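Local coordinates for nicotinate-nucleotide diphosphorylase (Carboxylating) (Streptococcus pyogenes GA06023, PDB 5HUO), which probably converts quinolinate and 5-phospho-alpha-D-ribose 1-diphosphate into nicotinate ribonucleotide, carbon dioxide and diphosphate, a step on the way to NAD(+), at residues 65-70 with 120-125; 83-88 with 130-135; 98-103 with 112-117; 160-165 with 183-188. All blocks are in the same frame, centred on the assembly; numbering follows the deposited sequence.

Contact 1: 65-70 with 120-125; sequences GQAKVS and GSVRSL
Ala-67 and Gly-120 face each other as an antiparallel hydrogen-bonded pair and exchange two backbone bonds, Ala-67 N to Gly-120 O at 2.8 Å and Gly-120 N to Ala-67 O at 3.0 Å. One residue further, Gln-66 and Ser-121 form a non-hydrogen-bonded pair whose side chains diverge. There the pairing stops, because the chain turns a corner at Gly-120 and Ser-121 becomes the N-cap of the long helix 122-153. The hydroxyls of Ser-121 and Ser-124 both turn to Asp-93, the first through a weak bond.

Gln-66 starts out directed away from 120-125, but a bend at its second torsion (chi2 -68°) brings the amide back alongside the glycine, with NE2 3.6 Å from Gly-120 CA. The amide makes no hydrogen bond to the corner and rests against it by van der Waals contact.

Apolar packing takes over on the side of the strand that carries Ala-67 and Val-69. Ala-67 CB meets Val-122 CG2 at 3.6 Å. Val-69 and Leu-125 pass flank to flank, running opposite ways, CG2 of the valine 3.6 Å from CD1 of the leucine, and Leu-125 CD1 also lies 3.7 Å from Ala-67 O. The first turn of the helix is thus laid against the beginning of strand 66-73.

On one flank Val-69 continues the pairing with Ile-118 of strand 114-119; on the other, the backbone of Lys-68 bonds to that of Thr-310 in strand 304-311, whose Leu-309, Met-306 and Tyr-311 extend the apolar layer over Ala-67, Val-69 and Val-122.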
# COMPACT_ATOMS: atom_id res chain seq x y z
N GLY A 65 -32.64 6.03 -9.99
CA GLY A 65 -33.33 5.02 -10.76
C GLY A 65 -32.30 4.13 -11.40
O GLY A 65 -31.23 4.61 -11.78
N GLN A 66 -32.63 2.85 -11.53
CA GLN A 66 -31.86 1.96 -12.36
C GLN A 66 -31.92 2.44 -13.80
O GLN A 66 -32.85 3.09 -14.22
CB GLN A 66 -32.38 0.56 -12.27
CG GLN A 66 -32.30 -0.03 -10.89
CD GLN A 66 -30.87 -0.26 -10.44
OE1 GLN A 66 -30.25 0.62 -9.84
NE2 GLN A 66 -30.34 -1.44 -10.75
N ALA A 67 -30.88 2.12 -14.54
CA ALA A 67 -30.80 2.44 -15.94
C ALA A 67 -30.05 1.35 -16.68
O ALA A 67 -29.42 0.50 -16.08
CB ALA A 67 -30.12 3.77 -16.12
N LYS A 68 -30.18 1.39 -17.99
CA LYS A 68 -29.52 0.44 -18.84
C LYS A 68 -28.75 1.18 -19.90
O LYS A 68 -29.24 2.15 -20.44
CB LYS A 68 -30.51 -0.51 -19.50
CG LYS A 68 -29.86 -1.50 -20.46
CD LYS A 68 -30.65 -2.80 -20.70
CE LYS A 68 -31.90 -2.64 -21.58
NZ LYS A 68 -31.61 -1.86 -22.82
N VAL A 69 -27.55 0.69 -20.18
CA VAL A 69 -26.69 1.21 -21.23
C VAL A 69 -26.11 0.06 -22.00
O VAL A 69 -25.87 -0.98 -21.45
CB VAL A 69 -25.46 1.93 -20.72
CG1 VAL A 69 -24.79 2.70 -21.85
CG2 VAL A 69 -25.84 2.93 -19.71
N SER A 70 -25.87 0.29 -23.28
CA SER A 70 -25.38 -0.74 -24.18
C SER A 70 -23.93 -0.50 -24.60
O SER A 70 -23.52 0.61 -24.92
CB SER A 70 -26.28 -0.82 -25.41
OG SER A 70 -27.55 -1.29 -25.02
N GLY A 120 -27.70 -0.81 -13.95
CA GLY A 120 -27.44 -0.31 -12.62
C GLY A 120 -27.81 1.16 -12.48
O GLY A 120 -28.39 1.77 -13.38
N SER A 121 -27.36 1.78 -11.40
CA SER A 121 -27.69 3.18 -11.19
C SER A 121 -26.93 4.05 -12.18
O SER A 121 -25.79 3.77 -12.55
CB SER A 121 -27.40 3.65 -9.77
OG SER A 121 -26.03 3.72 -9.57
N VAL A 122 -27.57 5.13 -12.61
CA VAL A 122 -26.99 6.01 -13.61
C VAL A 122 -25.60 6.52 -13.22
O VAL A 122 -24.68 6.60 -14.03
CB VAL A 122 -27.88 7.23 -13.85
CG1 VAL A 122 -27.17 8.23 -14.75
CG2 VAL A 122 -29.15 6.82 -14.52
N ARG A 123 -25.46 6.89 -11.97
CA ARG A 123 -24.19 7.42 -11.52
C ARG A 123 -23.08 6.39 -11.67
O ARG A 123 -21.99 6.72 -12.11
CB ARG A 123 -24.32 7.98 -10.13
CG ARG A 123 -24.93 9.38 -10.14
CD ARG A 123 -25.96 9.58 -9.04
NE ARG A 123 -26.11 10.98 -8.64
CZ ARG A 123 -25.55 11.54 -7.56
NH1 ARG A 123 -25.73 12.82 -7.29
NH2 ARG A 123 -24.80 10.80 -6.74
N SER A 124 -23.36 5.14 -11.35
CA SER A 124 -22.36 4.09 -11.51
C SER A 124 -22.02 3.81 -12.98
O SER A 124 -20.87 3.54 -13.30
CB SER A 124 -22.82 2.80 -10.87
OG SER A 124 -23.30 3.08 -9.59
N LEU A 125 -23.00 3.92 -13.85
CA LEU A 125 -22.75 3.62 -15.23
C LEU A 125 -21.88 4.66 -15.88
O LEU A 125 -20.92 4.34 -16.59
CB LEU A 125 -24.03 3.46 -16.00
CG LEU A 125 -25.00 2.38 -15.42
CD1 LEU A 125 -26.29 2.43 -16.20
CD2 LEU A 125 -24.48 0.99 -15.43

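Contact 2: 83-88 with 130-135; sequences TVFQRV and RVALNF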
# COMPACT_ATOMS: atom_id res chain seq x y z
N THR A 83 -14.42 -9.41 -19.18
CA THR A 83 -14.66 -9.55 -17.77
C THR A 83 -13.89 -8.47 -17.02
O THR A 83 -14.28 -8.11 -15.88
CB THR A 83 -14.34 -10.94 -17.18
OG1 THR A 83 -12.96 -11.11 -17.16
CG2 THR A 83 -14.90 -12.02 -17.98
N VAL A 84 -12.82 -7.97 -17.62
CA VAL A 84 -12.12 -6.83 -17.02
C VAL A 84 -13.00 -5.58 -17.03
O VAL A 84 -13.19 -4.90 -16.06
CB VAL A 84 -10.86 -6.48 -17.78
CG1 VAL A 84 -10.21 -5.28 -17.16
CG2 VAL A 84 -9.88 -7.61 -17.73
N PHE A 85 -13.57 -5.35 -18.20
CA PHE A 85 -14.60 -4.29 -18.42
C PHE A 85 -15.70 -4.35 -17.37
O PHE A 85 -16.00 -3.37 -16.71
CB PHE A 85 -15.21 -4.44 -19.82
CG PHE A 85 -16.39 -3.56 -20.05
CD1 PHE A 85 -16.23 -2.29 -20.55
CD2 PHE A 85 -17.66 -4.01 -19.81
CE1 PHE A 85 -17.33 -1.48 -20.76
CE2 PHE A 85 -18.77 -3.23 -20.06
CZ PHE A 85 -18.61 -1.96 -20.52
N GLN A 86 -16.22 -5.54 -17.20
CA GLN A 86 -17.30 -5.76 -16.23
C GLN A 86 -16.88 -5.42 -14.79
O GLN A 86 -17.65 -4.87 -14.00
CB GLN A 86 -17.82 -7.21 -16.29
CG GLN A 86 -18.53 -7.49 -17.59
CD GLN A 86 -19.12 -8.88 -17.67
OE1 GLN A 86 -18.69 -9.69 -18.49
NE2 GLN A 86 -20.09 -9.17 -16.84
N ARG A 87 -15.67 -5.84 -14.47
CA ARG A 87 -15.17 -5.77 -13.07
C ARG A 87 -15.01 -4.34 -12.61
O ARG A 87 -15.21 -4.02 -11.46
CB ARG A 87 -13.86 -6.56 -12.94
CG ARG A 87 -13.36 -6.64 -11.52
CD ARG A 87 -14.32 -7.34 -10.60
NE ARG A 87 -13.78 -7.49 -9.28
CZ ARG A 87 -14.49 -7.60 -8.16
NH1 ARG A 87 -13.90 -7.67 -6.99
NH2 ARG A 87 -15.78 -7.63 -8.16
N VAL A 88 -14.72 -3.46 -13.53
CA VAL A 88 -14.61 -2.03 -13.19
C VAL A 88 -15.92 -1.55 -12.56
O VAL A 88 -15.90 -0.83 -11.55
CB VAL A 88 -14.30 -1.17 -14.41
CG1 VAL A 88 -14.34 0.30 -14.06
CG2 VAL A 88 -12.94 -1.50 -14.98
N ARG A 130 -15.52 5.28 -18.76
CA ARG A 130 -14.26 5.60 -19.49
C ARG A 130 -13.16 4.64 -19.07
O ARG A 130 -12.42 4.14 -19.90
CB ARG A 130 -13.90 7.05 -19.25
CG ARG A 130 -12.61 7.61 -19.80
CD ARG A 130 -12.20 7.11 -21.16
NE ARG A 130 -13.28 7.17 -22.11
CZ ARG A 130 -13.43 6.35 -23.16
NH1 ARG A 130 -12.56 5.36 -23.45
NH2 ARG A 130 -14.50 6.50 -23.93
N VAL A 131 -13.07 4.37 -17.77
CA VAL A 131 -12.04 3.44 -17.28
C VAL A 131 -12.28 2.04 -17.82
O VAL A 131 -11.38 1.37 -18.28
CB VAL A 131 -11.98 3.41 -15.73
CG1 VAL A 131 -11.15 2.25 -15.25
CG2 VAL A 131 -11.39 4.72 -15.23
N ALA A 132 -13.52 1.64 -17.74
CA ALA A 132 -13.91 0.33 -18.25
C ALA A 132 -13.56 0.22 -19.73
O ALA A 132 -12.88 -0.74 -20.13
CB ALA A 132 -15.35 0.06 -18.04
N LEU A 133 -13.95 1.21 -20.51
CA LEU A 133 -13.64 1.21 -21.96
C LEU A 133 -12.16 1.25 -22.26
O LEU A 133 -11.67 0.59 -23.15
CB LEU A 133 -14.33 2.38 -22.65
CG LEU A 133 -15.85 2.26 -22.86
CD1 LEU A 133 -16.39 3.58 -23.35
CD2 LEU A 133 -16.22 1.15 -23.84
N ASN A 134 -11.45 2.05 -21.52
CA ASN A 134 -10.00 2.14 -21.68
C ASN A 134 -9.35 0.77 -21.56
O ASN A 134 -8.50 0.41 -22.37
CB ASN A 134 -9.39 3.11 -20.67
CG ASN A 134 -9.62 4.58 -21.04
OD1 ASN A 134 -10.13 4.88 -22.10
ND2 ASN A 134 -9.24 5.48 -20.16
N PHE A 135 -9.79 -0.04 -20.59
CA PHE A 135 -9.26 -1.41 -20.51
C PHE A 135 -9.67 -2.19 -21.73
O PHE A 135 -8.85 -2.71 -22.44
CB PHE A 135 -9.70 -2.12 -19.24
CG PHE A 135 -8.85 -1.81 -18.04
CD1 PHE A 135 -7.65 -2.41 -17.86
CD2 PHE A 135 -9.27 -0.84 -17.09
CE1 PHE A 135 -6.85 -2.08 -16.79
CE2 PHE A 135 -8.48 -0.53 -16.00
CZ PHE A 135 -7.26 -1.16 -15.85
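Phe-85 and Val-88 close on Ala-132 without any hydrogen bond between the helices, and the one side-chain bond among these residues, Arg-130 NH1 to Asn-134 OD1 at 2.8 Å, stays within helix 130-135. It is nearly straight, and the oxygen lies in the guanidinium plane.

The segments run antiparallel, their axes at 165° and approaching to 8.3 Å. Ala-132 sits at the closest point of the backbones, opposite Phe-85, and its CB lies 3.5 Å from Phe-85 CD1. With CG anti to the backbone N (chi1 171°), the phenylalanine ring swings toward the partner helix and lies alongside the Leu-133 side chain, CE1 4.2 Å from its CD2. One turn on, Val-88 lies against the Ala-132 backbone, CG2 3.9 Å from Ala-132 CA, and its CG1 meets Val-131 CG1 at 3.9 Å. At the other end Val-84 crosses Phe-135 at about a right angle, its CG1 3.8 Å from Phe-135 CB. Leu-42 of helix 35-49 adds a third wall beside Val-88 and Phe-135, while Leu-71 and Leu-116 of the sheet lie against Phe-85.

With branched and aromatic side chains fitted around one small residue, and every touching residue buried, this helix pair depends on close apolar fit and exclusion of water, leaving Asn-134 ND2 to donate to the backbone oxygen of Arg-164 of the third subunit.

Contact 3: 98-103 with 112-117; sequences QNPHQF and GDLVLE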
# COMPACT_ATOMS: atom_id res chain seq x y z
N GLN A 98 -26.30 -8.04 -18.99
CA GLN A 98 -27.01 -8.92 -19.87
C GLN A 98 -26.16 -9.09 -21.11
O GLN A 98 -25.63 -8.11 -21.64
CB GLN A 98 -28.35 -8.35 -20.23
CG GLN A 98 -29.45 -8.65 -19.23
CD GLN A 98 -30.71 -7.79 -19.44
OE1 GLN A 98 -30.84 -7.05 -20.42
NE2 GLN A 98 -31.64 -7.92 -18.54
N ASN A 99 -26.06 -10.32 -21.60
CA ASN A 99 -25.24 -10.62 -22.76
C ASN A 99 -26.09 -11.39 -23.78
O ASN A 99 -25.94 -12.61 -23.92
CB ASN A 99 -24.00 -11.43 -22.35
CG ASN A 99 -22.94 -11.48 -23.43
OD1 ASN A 99 -23.17 -11.19 -24.63
ND2 ASN A 99 -21.78 -11.87 -23.03
N PRO A 100 -26.96 -10.69 -24.51
CA PRO A 100 -27.87 -11.26 -25.49
C PRO A 100 -27.25 -12.21 -26.47
O PRO A 100 -27.89 -13.21 -26.79
CB PRO A 100 -28.35 -10.04 -26.27
CG PRO A 100 -28.26 -8.92 -25.31
CD PRO A 100 -27.00 -9.21 -24.55
N HIS A 101 -26.05 -11.93 -26.94
CA HIS A 101 -25.42 -12.76 -27.97
C HIS A 101 -24.32 -13.70 -27.44
O HIS A 101 -23.60 -14.32 -28.22
CB HIS A 101 -24.84 -11.88 -29.05
CG HIS A 101 -25.86 -11.13 -29.79
ND1 HIS A 101 -26.93 -11.73 -30.37
CD2 HIS A 101 -25.98 -9.82 -30.04
CE1 HIS A 101 -27.68 -10.82 -30.96
NE2 HIS A 101 -27.13 -9.65 -30.76
N GLN A 102 -24.23 -13.81 -26.12
CA GLN A 102 -23.28 -14.69 -25.48
C GLN A 102 -21.87 -14.44 -25.91
O GLN A 102 -21.10 -15.39 -26.16
CB GLN A 102 -23.66 -16.15 -25.71
CG GLN A 102 -24.96 -16.42 -24.96
CD GLN A 102 -25.49 -17.84 -25.12
OE1 GLN A 102 -26.29 -18.13 -26.04
NE2 GLN A 102 -25.07 -18.73 -24.22
N PHE A 103 -21.51 -13.20 -26.04
CA PHE A 103 -20.13 -12.81 -26.46
C PHE A 103 -19.12 -13.20 -25.41
O PHE A 103 -19.36 -13.09 -24.23
CB PHE A 103 -19.99 -11.27 -26.68
CG PHE A 103 -20.24 -10.80 -28.06
CD1 PHE A 103 -19.31 -11.00 -29.07
CD2 PHE A 103 -21.43 -10.15 -28.38
CE1 PHE A 103 -19.56 -10.59 -30.37
CE2 PHE A 103 -21.70 -9.74 -29.70
CZ PHE A 103 -20.76 -9.97 -30.70
N GLY A 112 -21.10 -2.23 -34.84
CA GLY A 112 -22.52 -2.16 -34.54
C GLY A 112 -22.98 -3.27 -33.65
O GLY A 112 -24.15 -3.29 -33.26
N ASP A 113 -22.10 -4.24 -33.37
CA ASP A 113 -22.47 -5.41 -32.55
C ASP A 113 -22.77 -5.00 -31.11
O ASP A 113 -22.05 -4.22 -30.52
CB ASP A 113 -21.35 -6.40 -32.47
CG ASP A 113 -21.21 -7.20 -33.68
OD1 ASP A 113 -21.99 -6.94 -34.65
OD2 ASP A 113 -20.30 -8.08 -33.66
N LEU A 114 -23.85 -5.56 -30.57
CA LEU A 114 -24.21 -5.36 -29.17
C LEU A 114 -23.49 -6.42 -28.29
O LEU A 114 -23.94 -7.56 -28.14
CB LEU A 114 -25.72 -5.42 -28.98
CG LEU A 114 -26.19 -5.46 -27.52
CD1 LEU A 114 -25.91 -4.16 -26.84
CD2 LEU A 114 -27.68 -5.75 -27.47
N VAL A 115 -22.41 -6.00 -27.68
CA VAL A 115 -21.57 -6.89 -26.90
C VAL A 115 -22.15 -7.15 -25.49
O VAL A 115 -22.20 -8.26 -25.03
CB VAL A 115 -20.18 -6.30 -26.75
CG1 VAL A 115 -19.30 -7.20 -25.89
CG2 VAL A 115 -19.54 -6.12 -28.13
N LEU A 116 -22.60 -6.10 -24.85
CA LEU A 116 -23.18 -6.18 -23.52
C LEU A 116 -24.22 -5.08 -23.26
O LEU A 116 -24.14 -3.99 -23.80
CB LEU A 116 -22.09 -6.02 -22.45
CG LEU A 116 -21.46 -7.23 -21.83
CD1 LEU A 116 -20.82 -6.78 -20.53
CD2 LEU A 116 -22.41 -8.36 -21.52
N GLU A 117 -25.13 -5.40 -22.34
CA GLU A 117 -25.96 -4.42 -21.71
C GLU A 117 -25.56 -4.35 -20.29
O GLU A 117 -25.35 -5.35 -19.64
CB GLU A 117 -27.41 -4.79 -21.86
CG GLU A 117 -27.96 -4.43 -23.23
CD GLU A 117 -29.28 -5.13 -23.57
OE1 GLU A 117 -29.57 -6.23 -23.05
OE2 GLU A 117 -30.01 -4.57 -24.44
O HOH W 1 -24.53 -9.46 -26.40
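Gln-98 and Glu-117 make the backbone bonds of the contact, Gln-98 N to Glu-117 O at 2.9 Å and Glu-117 N to Gln-98 O at 2.8 Å, both nearly straight. They form an antiparallel hydrogen-bonded pair with side chains on the same face of the sheet. Beyond it the first chain leaves the strand in a type I turn from Asn-99 to Gln-102.

Side-chain and water bonds hold that turn. The Asn-99 amide, CG anti to its own N (chi1 -166°), bonds the backbone of Phe-103 in two unlike ways, each at 3.0 Å: Phe-103 N comes to OD1 from above the carbonyl plane, off the lone pairs, whereas ND2 donates to Phe-103 O in the carbonyl plane and on a lone pair. A water accepts from His-101 N and sits close to both Asn-99 OD1 and Leu-114 O, linking the turn to the opposite strand.

Ring contacts come next. The Phe-103 ring presents its edge to Leu-114 O, 3.5 Å from CE2, and to Asp-113 OD2, an oxygen that is bonded to Thr-110 N. Over one face of the same ring lies Val-115 CG2. The imidazole of His-101 likewise turns an edge to Leu-114 O.

Among apolar contacts, Pro-100 CG meets Leu-114 CD2 at 3.9 Å, the proline ring lying crosswise to the leucine, and Phe-103 CB lies 4.2 Å from Val-115 CG1.

On its far side, strand 114-119 pairs with strand 66-73, where Val-115 and Leu-116 both face Leu-71 in a classic beta bulge. Helix 82-92 packs on Val-115 and Leu-116 through Leu-82, while Leu-109 of strand 108-109 touches Phe-103 and Val-115.

Contact 4: 160-165 with 183-188; sequences VFDTRK and GYNHRF. With SO4 (sulfate ion), chain J; SO4 (sulfate ion), chain I.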
# COMPACT_ATOMS: atom_id res chain seq x y z
N VAL A 160 3.06 -17.57 -32.74
CA VAL A 160 3.38 -16.16 -32.57
C VAL A 160 3.47 -15.78 -31.08
O VAL A 160 2.50 -15.88 -30.35
CB VAL A 160 2.35 -15.28 -33.25
CG1 VAL A 160 2.64 -13.81 -32.95
CG2 VAL A 160 2.34 -15.53 -34.73
N PHE A 161 4.65 -15.32 -30.67
CA PHE A 161 4.97 -15.04 -29.24
C PHE A 161 5.16 -13.56 -28.98
O PHE A 161 5.52 -12.80 -29.87
CB PHE A 161 6.23 -15.72 -28.81
CG PHE A 161 6.04 -17.12 -28.33
CD1 PHE A 161 5.60 -18.10 -29.18
CD2 PHE A 161 6.35 -17.47 -27.04
CE1 PHE A 161 5.44 -19.41 -28.75
CE2 PHE A 161 6.22 -18.79 -26.60
CZ PHE A 161 5.75 -19.76 -27.45
N ASP A 162 4.84 -13.17 -27.77
CA ASP A 162 5.04 -11.80 -27.33
C ASP A 162 6.39 -11.65 -26.66
O ASP A 162 7.25 -12.51 -26.74
CB ASP A 162 3.90 -11.36 -26.43
CG ASP A 162 3.71 -12.26 -25.24
OD1 ASP A 162 4.67 -12.89 -24.78
OD2 ASP A 162 2.55 -12.36 -24.78
N THR A 163 6.58 -10.54 -25.97
CA THR A 163 7.90 -10.15 -25.40
C THR A 163 7.71 -9.43 -24.06
O THR A 163 6.60 -9.38 -23.51
CB THR A 163 8.63 -9.16 -26.35
OG1 THR A 163 7.87 -7.95 -26.49
CG2 THR A 163 8.83 -9.76 -27.71
N ARG A 164 8.79 -8.83 -23.56
CA ARG A 164 8.72 -8.01 -22.36
C ARG A 164 8.56 -6.57 -22.68
O ARG A 164 8.74 -5.71 -21.84
CB ARG A 164 9.96 -8.21 -21.51
CG ARG A 164 9.86 -9.43 -20.62
CD ARG A 164 11.23 -9.85 -20.08
NE ARG A 164 11.90 -8.80 -19.31
CZ ARG A 164 13.05 -8.25 -19.67
NH1 ARG A 164 13.69 -8.63 -20.81
NH2 ARG A 164 13.59 -7.34 -18.93
N LYS A 165 8.30 -6.26 -23.95
CA LYS A 165 8.15 -4.85 -24.38
C LYS A 165 6.71 -4.47 -24.21
O LYS A 165 5.94 -4.37 -25.19
CB LYS A 165 8.61 -4.70 -25.79
CG LYS A 165 10.06 -5.12 -25.92
CD LYS A 165 10.60 -4.75 -27.27
CE LYS A 165 11.97 -5.34 -27.44
NZ LYS A 165 12.62 -4.78 -28.69
N GLY A 183 -2.27 -15.85 -29.94
CA GLY A 183 -0.82 -15.80 -29.75
C GLY A 183 -0.46 -16.62 -28.54
O GLY A 183 -1.30 -17.23 -27.86
N TYR A 184 0.84 -16.59 -28.25
CA TYR A 184 1.43 -17.29 -27.08
C TYR A 184 2.31 -16.35 -26.27
O TYR A 184 2.88 -15.40 -26.75
CB TYR A 184 2.24 -18.50 -27.56
CG TYR A 184 1.36 -19.58 -28.10
CD1 TYR A 184 0.85 -19.49 -29.40
CD2 TYR A 184 1.01 -20.67 -27.33
CE1 TYR A 184 -0.02 -20.44 -29.87
CE2 TYR A 184 0.16 -21.65 -27.81
CZ TYR A 184 -0.35 -21.53 -29.07
OH TYR A 184 -1.16 -22.52 -29.56
N ASN A 185 2.50 -16.76 -25.02
CA ASN A 185 3.34 -15.99 -24.07
C ASN A 185 4.76 -16.47 -23.96
O ASN A 185 5.06 -17.63 -23.67
CB ASN A 185 2.69 -15.99 -22.68
CG ASN A 185 1.34 -15.25 -22.65
OD1 ASN A 185 1.11 -14.29 -23.41
ND2 ASN A 185 0.47 -15.68 -21.79
N HIS A 186 5.65 -15.51 -24.06
CA HIS A 186 7.05 -15.75 -23.75
C HIS A 186 7.17 -15.62 -22.23
O HIS A 186 6.20 -15.32 -21.55
CB HIS A 186 7.91 -14.72 -24.49
CG HIS A 186 9.27 -15.21 -24.86
ND1 HIS A 186 10.14 -15.72 -23.92
CD2 HIS A 186 9.88 -15.33 -26.05
CE1 HIS A 186 11.23 -16.15 -24.53
NE2 HIS A 186 11.10 -15.93 -25.82
N ARG A 187 8.35 -15.72 -21.67
CA ARG A 187 8.56 -15.41 -20.25
C ARG A 187 7.98 -14.08 -19.86
O ARG A 187 8.03 -13.08 -20.64
CB ARG A 187 10.02 -15.44 -19.89
CG ARG A 187 10.86 -14.35 -20.50
CD ARG A 187 12.32 -14.51 -20.12
NE ARG A 187 13.11 -13.41 -20.69
CZ ARG A 187 14.26 -12.98 -20.20
NH1 ARG A 187 14.78 -13.53 -19.11
NH2 ARG A 187 14.90 -11.98 -20.78
N PHE A 188 7.38 -14.08 -18.71
CA PHE A 188 6.80 -12.92 -18.12
C PHE A 188 7.81 -11.90 -17.61
O PHE A 188 7.49 -10.77 -17.31
CB PHE A 188 6.07 -13.35 -16.86
CG PHE A 188 5.06 -12.36 -16.38
CD1 PHE A 188 3.86 -12.22 -17.02
CD2 PHE A 188 5.38 -11.50 -15.35
CE1 PHE A 188 2.97 -11.27 -16.58
CE2 PHE A 188 4.52 -10.51 -14.95
CZ PHE A 188 3.30 -10.40 -15.55
S SO4 J . 12.27 -11.01 -23.91
O1 SO4 J . 12.31 -11.39 -25.34
O2 SO4 J . 11.03 -11.52 -23.28
O3 SO4 J . 13.39 -11.53 -23.09
O4 SO4 J . 12.36 -9.54 -23.89
S SO4 I . 10.39 -5.63 -31.79
O1 SO4 I . 10.34 -5.67 -33.26
O2 SO4 I . 9.84 -6.88 -31.29
O3 SO4 I . 11.78 -5.66 -31.37
O4 SO4 I . 9.72 -4.44 -31.22
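Arg-164 and Arg-187 line an anion pocket occupied by a sulfate, probably from the crystallisation liquor. The Arg-187 guanidinium meets it edge-on and in plane, NE and NH2 both reaching sulfate oxygen O3, NH2 at 2.8 Å. Arg-164 NH1 makes only a weak bond to O4; its NH2 forms a salt bridge with Asp-49 of the third subunit. Lys-165 NZ donates to O3 of a second sulfate at 2.9 Å.

The pocket opens beyond strand 159-161, an outer strand of the parallel sheet of the C-terminal domain, consistent with the phosphoribosyltransferase active site of this family. Phe-161 forms a single bridge with Tyr-184: Tyr-184 N bonds Val-160 O at 2.8 Å, and Asp-162 N bonds Tyr-184 O at 3.1 Å. Asp-162 OD1 then receives His-186 N at 2.9 Å, on its syn side and almost straight (173°), and also pairs with Lys-175.

Tyr-184 CB sits over one face of the Phe-161 ring, a CH-pi contact 3.7 Å from the centroid. That ring also turns its edge toward the face of His-186 in an offset edge-to-face pair, while His-186 NE2 bonds Glu-269.

In the fold
Contacts 1, 2 and 3 group in the N-terminal domain, their centres about 15 to 16 Å apart, whereas contact 4 belongs to the C-terminal domain, its centre about 38, 23 and 30 Å from theirs. Helix 122-153 serves contacts 1 and 2, and strands 66-73 and 114-119 bring contacts 1 and 3 into one sheet, where Lys-68 and Glu-117 make a long, weak ion pair. Along the chain, contacts 1 and 2 interleave, contact 3 falls within the span of both, and contact 4 follows. Phe-85 and Gln-86 join contact 2 to Leu-116 of contact 3. Contacts 2 and 4 both touch the third subunit, so the N-terminal domain of one chain meets the sulfate-binding pocket of another.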